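Local coordinates for protein Exo beta-1,2-glucooligosaccharide sophorohydrolase (non-reducing end) (Parabacteroides distasonis ATCC 8503, PDB 5Z06) that hydrolyses linear beta-1,2-glucan and beta-1,2-glucooligosaccharides as an exo-type enzyme, releasing sophorose from the non-reducing end, at residues A25-T28 with K34-R37; N52-T57 with S68-C73. All coordinates share one frame; numbering follows the deposited sequence.

Overall arrangement
Contacts 1 and 2 lie about 11 Å apart, centre to centre, in the N-terminal beta region, and strands 23-28 and 65-71, one from each, are neighbours in the same five-stranded antiparallel sheet. Contact 2 is buried: leucine and isoleucine side chains meet between that sheet and the larger antiparallel one, whose strand 53-59 starts beside a calcium ion. Contact 1 sits at the more open margin, where a loop runs past outermost strand 23-28, and its chemistry is mixed, with a methyl, an amide and an aromatic edge. K34 joins the two directly, its NZ 2.7 Å from OE1 of E55 in a salt bridge; A25 CB also packs near S68 OG.

Contact 1 (A25-T28 with K34-R37); sequences AKYT and KNAR
Y27 and N35 meet at about a right angle, the amide nitrogen of N35 coming up to the rim of the phenol ring. ND2 lies 3.6 Å from CE2 of Y27 and near the ring plane, which makes this an edge contact, with the amide tilted 52° against the ring. In N35, CG sits between the backbone N and the carbonyl carbon (chi1 71°), which brings the amide back over its own loop: ND2 bonds to the carbonyl of I33 and OD1 to the backbone N of H38. A leucine here would probably leave the I33 carbonyl and the H38 N-H without their side-chain partners and let the loop shift. The loop 34-37 passes beside strand 23-28, an outermost strand of the five-stranded antiparallel sheet, and H38 ties it on by hydrogen bonds to A25. Behind the amide, CB of N35 packs 3.8 Å from CB of A25, whose methyl also faces the carbonyl oxygen of K34 at 4.1 Å. W32 meets the Y27 ring edge-to-face, and the extended K34 chain reaches E55 of strand 53-59.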
ATOM      1  N   ALA A  25      26.520  -1.730  -0.747  1.00 32.12           N
ATOM      2  CA  ALA A  25      27.761  -2.470  -0.668  1.00 32.01           C
ATOM      3  C   ALA A  25      28.718  -1.833  -1.651  1.00 32.06           C
ATOM      4  O   ALA A  25      28.393  -1.634  -2.818  1.00 32.35           O
ATOM      5  CB  ALA A  25      27.549  -3.939  -0.953  1.00 31.86           C
ATOM      6  N   LYS A  26      29.873  -1.443  -1.149  1.00 30.02           N
ATOM      7  CA  LYS A  26      30.841  -0.747  -1.958  1.00 31.29           C
ATOM      8  C   LYS A  26      32.198  -1.088  -1.432  1.00 30.02           C
ATOM      9  O   LYS A  26      32.334  -1.590  -0.321  1.00 28.03           O
ATOM     10  CB  LYS A  26      30.609   0.766  -1.954  1.00 34.92           C
ATOM     11  CG  LYS A  26      30.510   1.400  -0.581  1.00 39.92           C
ATOM     12  CD  LYS A  26      29.968   2.835  -0.623  1.00 43.96           C
ATOM     13  CE  LYS A  26      31.029   3.880  -0.933  1.00 46.76           C
ATOM     14  NZ  LYS A  26      30.941   5.043  -0.008  1.00 48.14           N
ATOM     15  N   TYR A  27      33.203  -0.829  -2.247  1.00 30.81           N
ATOM     16  CA  TYR A  27      34.552  -1.245  -1.924  1.00 31.29           C
ATOM     17  C   TYR A  27      35.553  -0.411  -2.669  1.00 30.28           C
ATOM     18  O   TYR A  27      35.250   0.219  -3.689  1.00 29.17           O
ATOM     19  CB  TYR A  27      34.761  -2.745  -2.257  1.00 31.09           C
ATOM     20  CG  TYR A  27      34.542  -3.011  -3.711  1.00 30.13           C
ATOM     21  CD1 TYR A  27      35.600  -2.929  -4.626  1.00 30.50           C
ATOM     22  CD2 TYR A  27      33.262  -3.262  -4.196  1.00 30.32           C
ATOM     23  CE1 TYR A  27      35.386  -3.113  -5.982  1.00 30.92           C
ATOM     24  CE2 TYR A  27      33.041  -3.464  -5.545  1.00 30.69           C
ATOM     25  CZ  TYR A  27      34.102  -3.386  -6.435  1.00 31.63           C
ATOM     26  OH  TYR A  27      33.879  -3.574  -7.769  1.00 31.58           O
ATOM     27  N   THR A  28      36.758  -0.448  -2.134  1.00 33.27           N
ATOM     28  CA  THR A  28      37.933   0.127  -2.744  1.00 33.93           C
ATOM     29  C   THR A  28      38.865  -1.055  -2.924  1.00 34.08           C
ATOM     30  O   THR A  28      39.278  -1.702  -1.945  1.00 32.19           O
ATOM     31  CB  THR A  28      38.595   1.139  -1.822  1.00 34.37           C
ATOM     32  OG1 THR A  28      37.614   2.072  -1.385  1.00 37.18           O
ATOM     33  CG2 THR A  28      39.746   1.870  -2.530  1.00 34.34           C
ATOM     34  N   LYS A  34      30.722  -8.334  -2.743  1.00 27.58           N
ATOM     35  CA  LYS A  34      29.840  -8.736  -3.794  1.00 28.07           C
ATOM     36  C   LYS A  34      28.624  -7.849  -3.715  1.00 28.19           C
ATOM     37  O   LYS A  34      28.073  -7.649  -2.632  1.00 30.69           O
ATOM     38  CB  LYS A  34      29.441 -10.207  -3.637  1.00 28.16           C
ATOM     39  CG  LYS A  34      28.663 -10.746  -4.819  1.00 28.44           C
ATOM     40  CD  LYS A  34      28.246 -12.181  -4.570  1.00 27.79           C
ATOM     41  CE  LYS A  34      27.207 -12.667  -5.542  1.00 28.89           C
ATOM     42  NZ  LYS A  34      26.779 -14.067  -5.234  1.00 29.03           N
ATOM     43  N   ASN A  35      28.219  -7.323  -4.867  1.00 27.51           N
ATOM     44  CA  ASN A  35      27.106  -6.395  -4.942  1.00 28.02           C
ATOM     45  C   ASN A  35      26.528  -6.373  -6.341  1.00 29.32           C
ATOM     46  O   ASN A  35      27.220  -6.655  -7.309  1.00 27.55           O
ATOM     47  CB  ASN A  35      27.556  -4.971  -4.573  1.00 27.64           C
ATOM     48  CG  ASN A  35      28.447  -4.349  -5.636  1.00 26.54           C
ATOM     49  OD1 ASN A  35      27.983  -3.548  -6.436  1.00 29.56           O
ATOM     50  ND2 ASN A  35      29.713  -4.745  -5.674  1.00 25.44           N
ATOM     51  N   ALA A  36      25.250  -6.032  -6.419  1.00 29.97           N
ATOM     52  CA  ALA A  36      24.575  -5.755  -7.671  1.00 28.96           C
ATOM     53  C   ALA A  36      24.176  -4.310  -7.564  1.00 28.53           C
ATOM     54  O   ALA A  36      23.387  -3.960  -6.687  1.00 27.91           O
ATOM     55  CB  ALA A  36      23.348  -6.639  -7.814  1.00 28.05           C
ATOM     56  N   ARG A  37      24.762  -3.460  -8.400  1.00 31.06           N
ATOM     57  CA  ARG A  37      24.490  -2.009  -8.388  1.00 33.56           C
ATOM     58  C   ARG A  37      24.599  -1.438  -6.987  1.00 31.28           C
ATOM     59  O   ARG A  37      23.807  -0.612  -6.575  1.00 32.36           O
ATOM     60  CB  ARG A  37      23.112  -1.689  -8.975  1.00 36.75           C
ATOM     61  CG  ARG A  37      22.899  -2.142 -10.402  1.00 40.22           C
ATOM     62  CD  ARG A  37      21.420  -2.015 -10.757  1.00 46.15           C
ATOM     63  NE  ARG A  37      20.755  -3.280 -10.439  1.00 52.71           N
ATOM     64  CZ  ARG A  37      19.898  -3.521  -9.450  1.00 52.55           C
ATOM     65  NH1 ARG A  37      19.473  -2.574  -8.614  1.00 52.72           N
ATOM     66  NH2 ARG A  37      19.435  -4.757  -9.316  1.00 55.55           N
TER

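Contact 2 (N52-T57 with S68-C73); sequences NSLELT and SEIQYC. With CA (calcium ion), chain C.
Two antiparallel sheets face each other here in a beta-sandwich-like arrangement, and the contact lies in the hydrophobic layer between them: strand 53-59 belongs to the larger sheet, strand 65-71 to the five-stranded one. The backbones stay well apart, with CA of L54 8.9 Å from CA of I70, and side chains bridge the gap. Those of L54 and I70 run antiparallel past one another, and CD1 of the leucine comes within 3.5 Å of CG1 of I70 while also touching its CG2 branch at 3.9 Å. With CG anti to the carbonyl carbon (chi1 -66°), L54 lays this methyl against both branches, closer to CG1. F11 of strand 9-11 touches both residues, and L160 of strand 155-161 lies against I70 and L56. Two residues further along, CD1 of L56 reaches S68, lying 3.9 Å from its OG; the hydroxyl itself is hydrogen-bonded to the carbonyl of Q24 in the neighbouring strand, which satisfies a buried polar atom beside the leucine. E55 and T57, and E69 and Q71, alternate with these and pair along their own strands. OE2 of E55 takes a hydrogen bond from OG1 of T57 on its anti side, tilted 21° out of the carboxylate plane, and the same OG1 is also hydrogen-bonded to OG1 of T171. On the other strand, NE2 of Q71 donates to OE1 of E69, with the acceptor close to the amide plane, while OE2 of E69 forms a salt bridge with R108. Just before strand 53-59 the chain passes the calcium site, where E12, N13, T49 and D175 also bind the ion and the backbone O of N52 lies 2.4 Å from the calcium.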
ATOM      1  N   ASN A  52      14.697 -15.774   2.171  1.00 31.77           N
ATOM      2  CA  ASN A  52      16.025 -15.409   1.793  1.00 30.18           C
ATOM      3  C   ASN A  52      16.778 -14.709   2.892  1.00 29.75           C
ATOM      4  O   ASN A  52      16.239 -14.374   3.958  1.00 30.41           O
ATOM      5  CB  ASN A  52      15.977 -14.585   0.497  1.00 30.81           C
ATOM      6  CG  ASN A  52      15.072 -13.378   0.604  1.00 32.46           C
ATOM      7  OD1 ASN A  52      15.200 -12.584   1.525  1.00 33.30           O
ATOM      8  ND2 ASN A  52      14.162 -13.232  -0.341  1.00 31.14           N
ATOM      9  N   SER A  53      18.049 -14.508   2.616  1.00 29.78           N
ATOM     10  CA  SER A  53      18.928 -13.786   3.492  1.00 28.74           C
ATOM     11  C   SER A  53      19.786 -12.902   2.629  1.00 29.23           C
ATOM     12  O   SER A  53      19.728 -12.979   1.399  1.00 30.70           O
ATOM     13  CB  SER A  53      19.789 -14.772   4.266  1.00 28.95           C
ATOM     14  OG  SER A  53      20.576 -15.545   3.381  1.00 28.00           O
ATOM     15  N   LEU A  54      20.581 -12.071   3.283  1.00 27.93           N
ATOM     16  CA  LEU A  54      21.506 -11.212   2.607  1.00 29.28           C
ATOM     17  C   LEU A  54      22.859 -11.875   2.563  1.00 30.39           C
ATOM     18  O   LEU A  54      23.330 -12.438   3.565  1.00 29.08           O
ATOM     19  CB  LEU A  54      21.599  -9.865   3.310  1.00 28.48           C
ATOM     20  CG  LEU A  54      20.318  -9.037   3.262  1.00 27.69           C
ATOM     21  CD1 LEU A  54      20.494  -7.794   4.101  1.00 29.17           C
ATOM     22  CD2 LEU A  54      20.020  -8.627   1.838  1.00 28.15           C
ATOM     23  N   GLU A  55      23.480 -11.796   1.391  1.00 31.28           N
ATOM     24  CA  GLU A  55      24.771 -12.388   1.178  1.00 32.10           C
ATOM     25  C   GLU A  55      25.800 -11.322   1.408  1.00 32.40           C
ATOM     26  O   GLU A  55      25.756 -10.262   0.802  1.00 28.58           O
ATOM     27  CB  GLU A  55      24.912 -12.929  -0.240  1.00 32.50           C
ATOM     28  CG  GLU A  55      26.115 -13.848  -0.380  1.00 32.67           C
ATOM     29  CD  GLU A  55      26.544 -14.076  -1.808  1.00 32.70           C
ATOM     30  OE1 GLU A  55      25.710 -13.904  -2.713  1.00 30.42           O
ATOM     31  OE2 GLU A  55      27.733 -14.411  -2.024  1.00 34.11           O
ATOM     32  N   LEU A  56      26.741 -11.622   2.283  1.00 33.35           N
ATOM     33  CA  LEU A  56      27.825 -10.719   2.538  1.00 35.27           C
ATOM     34  C   LEU A  56      29.111 -11.444   2.144  1.00 33.06           C
ATOM     35  O   LEU A  56      29.693 -12.180   2.944  1.00 33.82           O
ATOM     36  CB  LEU A  56      27.804 -10.286   4.010  1.00 35.84           C
ATOM     37  CG  LEU A  56      28.700  -9.084   4.281  1.00 38.65           C
ATOM     38  CD1 LEU A  56      28.002  -7.803   3.858  1.00 40.53           C
ATOM     39  CD2 LEU A  56      29.092  -9.006   5.751  1.00 40.16           C
ATOM     40  N   THR A  57      29.514 -11.265   0.891  1.00 32.28           N
ATOM     41  CA  THR A  57      30.714 -11.920   0.361  1.00 31.94           C
ATOM     42  C   THR A  57      31.718 -10.834   0.110  1.00 32.25           C
ATOM     43  O   THR A  57      31.452  -9.879  -0.632  1.00 33.71           O
ATOM     44  CB  THR A  57      30.427 -12.763  -0.883  1.00 31.29           C
ATOM     45  OG1 THR A  57      29.671 -13.904  -0.478  1.00 29.90           O
ATOM     46  CG2 THR A  57      31.712 -13.244  -1.573  1.00 31.54           C
ATOM     47  N   SER A  68      29.426  -2.000   3.807  1.00 30.23           N
ATOM     48  CA  SER A  68      28.084  -2.409   3.535  1.00 32.08           C
ATOM     49  C   SER A  68      27.176  -1.863   4.591  1.00 32.40           C
ATOM     50  O   SER A  68      27.592  -1.659   5.720  1.00 33.40           O
ATOM     51  CB  SER A  68      27.967  -3.917   3.519  1.00 32.18           C
ATOM     52  OG  SER A  68      26.703  -4.255   3.023  1.00 33.89           O
ATOM     53  N   GLU A  69      25.928  -1.611   4.214  1.00 31.92           N
ATOM     54  CA  GLU A  69      24.907  -1.350   5.206  1.00 31.41           C
ATOM     55  C   GLU A  69      23.575  -1.914   4.789  1.00 31.99           C
ATOM     56  O   GLU A  69      23.261  -1.977   3.594  1.00 32.79           O
ATOM     57  CB  GLU A  69      24.777   0.138   5.476  1.00 30.50           C
ATOM     58  CG  GLU A  69      24.397   0.959   4.270  1.00 31.83           C
ATOM     59  CD  GLU A  69      24.131   2.405   4.631  1.00 33.70           C
ATOM     60  OE1 GLU A  69      23.079   2.932   4.223  1.00 31.82           O
ATOM     61  OE2 GLU A  69      24.972   3.015   5.332  1.00 32.18           O
ATOM     62  N   ILE A  70      22.805  -2.313   5.794  1.00 32.37           N
ATOM     63  CA  ILE A  70      21.466  -2.795   5.632  1.00 30.84           C
ATOM     64  C   ILE A  70      20.579  -1.696   6.197  1.00 30.98           C
ATOM     65  O   ILE A  70      20.605  -1.411   7.393  1.00 30.92           O
ATOM     66  CB  ILE A  70      21.262  -4.115   6.369  1.00 30.66           C
ATOM     67  CG1 ILE A  70      22.193  -5.178   5.794  1.00 31.57           C
ATOM     68  CG2 ILE A  70      19.830  -4.593   6.214  1.00 31.51           C
ATOM     69  CD1 ILE A  70      23.483  -5.345   6.544  1.00 33.77           C
ATOM     70  N   GLN A  71      19.796  -1.100   5.318  1.00 29.62           N
ATOM     71  CA  GLN A  71      19.006   0.076   5.642  1.00 30.56           C
ATOM     72  C   GLN A  71      17.612  -0.290   6.123  1.00 32.30           C
ATOM     73  O   GLN A  71      16.921  -1.147   5.530  1.00 32.27           O
ATOM     74  CB  GLN A  71      18.906   0.977   4.441  1.00 29.91           C
ATOM     75  CG  GLN A  71      20.241   1.520   3.975  1.00 30.80           C
ATOM     76  CD  GLN A  71      20.227   1.968   2.529  1.00 30.78           C
ATOM     77  OE1 GLN A  71      19.231   1.820   1.835  1.00 32.17           O
ATOM     78  NE2 GLN A  71      21.343   2.509   2.067  1.00 28.56           N
ATOM     79  N   TYR A  72      17.204   0.369   7.205  1.00 30.82           N
ATOM     80  CA  TYR A  72      15.831   0.262   7.671  1.00 32.42           C
ATOM     81  C   TYR A  72      14.944   0.791   6.558  1.00 28.75           C
ATOM     82  O   TYR A  72      15.227   1.841   6.021  1.00 26.57           O
ATOM     83  CB  TYR A  72      15.577   1.086   8.948  1.00 30.41           C
ATOM     84  CG  TYR A  72      14.105   1.130   9.296  1.00 29.81           C
ATOM     85  CD1 TYR A  72      13.461   0.009   9.806  1.00 28.47           C
ATOM     86  CD2 TYR A  72      13.358   2.279   9.087  1.00 30.85           C
ATOM     87  CE1 TYR A  72      12.125   0.034  10.117  1.00 28.51           C
ATOM     88  CE2 TYR A  72      12.006   2.319   9.392  1.00 30.84           C
ATOM     89  CZ  TYR A  72      11.390   1.196   9.902  1.00 30.07           C
ATOM     90  OH  TYR A  72      10.034   1.246  10.185  1.00 30.62           O
ATOM     91  N   CYS A  73      13.902   0.038   6.233  1.00 30.85           N
ATOM     92  CA  CYS A  73      12.959   0.381   5.143  1.00 34.84           C
ATOM     93  C   CYS A  73      11.779   1.088   5.775  1.00 31.59           C
ATOM     94  O   CYS A  73      11.004   0.438   6.452  1.00 29.67           O
ATOM     95  CB  CYS A  73      12.489  -0.911   4.425  1.00 37.84           C
ATOM     96  SG  CYS A  73      11.043  -0.710   3.341  1.00 39.85           S
TER
HETATM   97 CA    CA C 801      14.875 -14.208   5.893  1.00 31.11          CA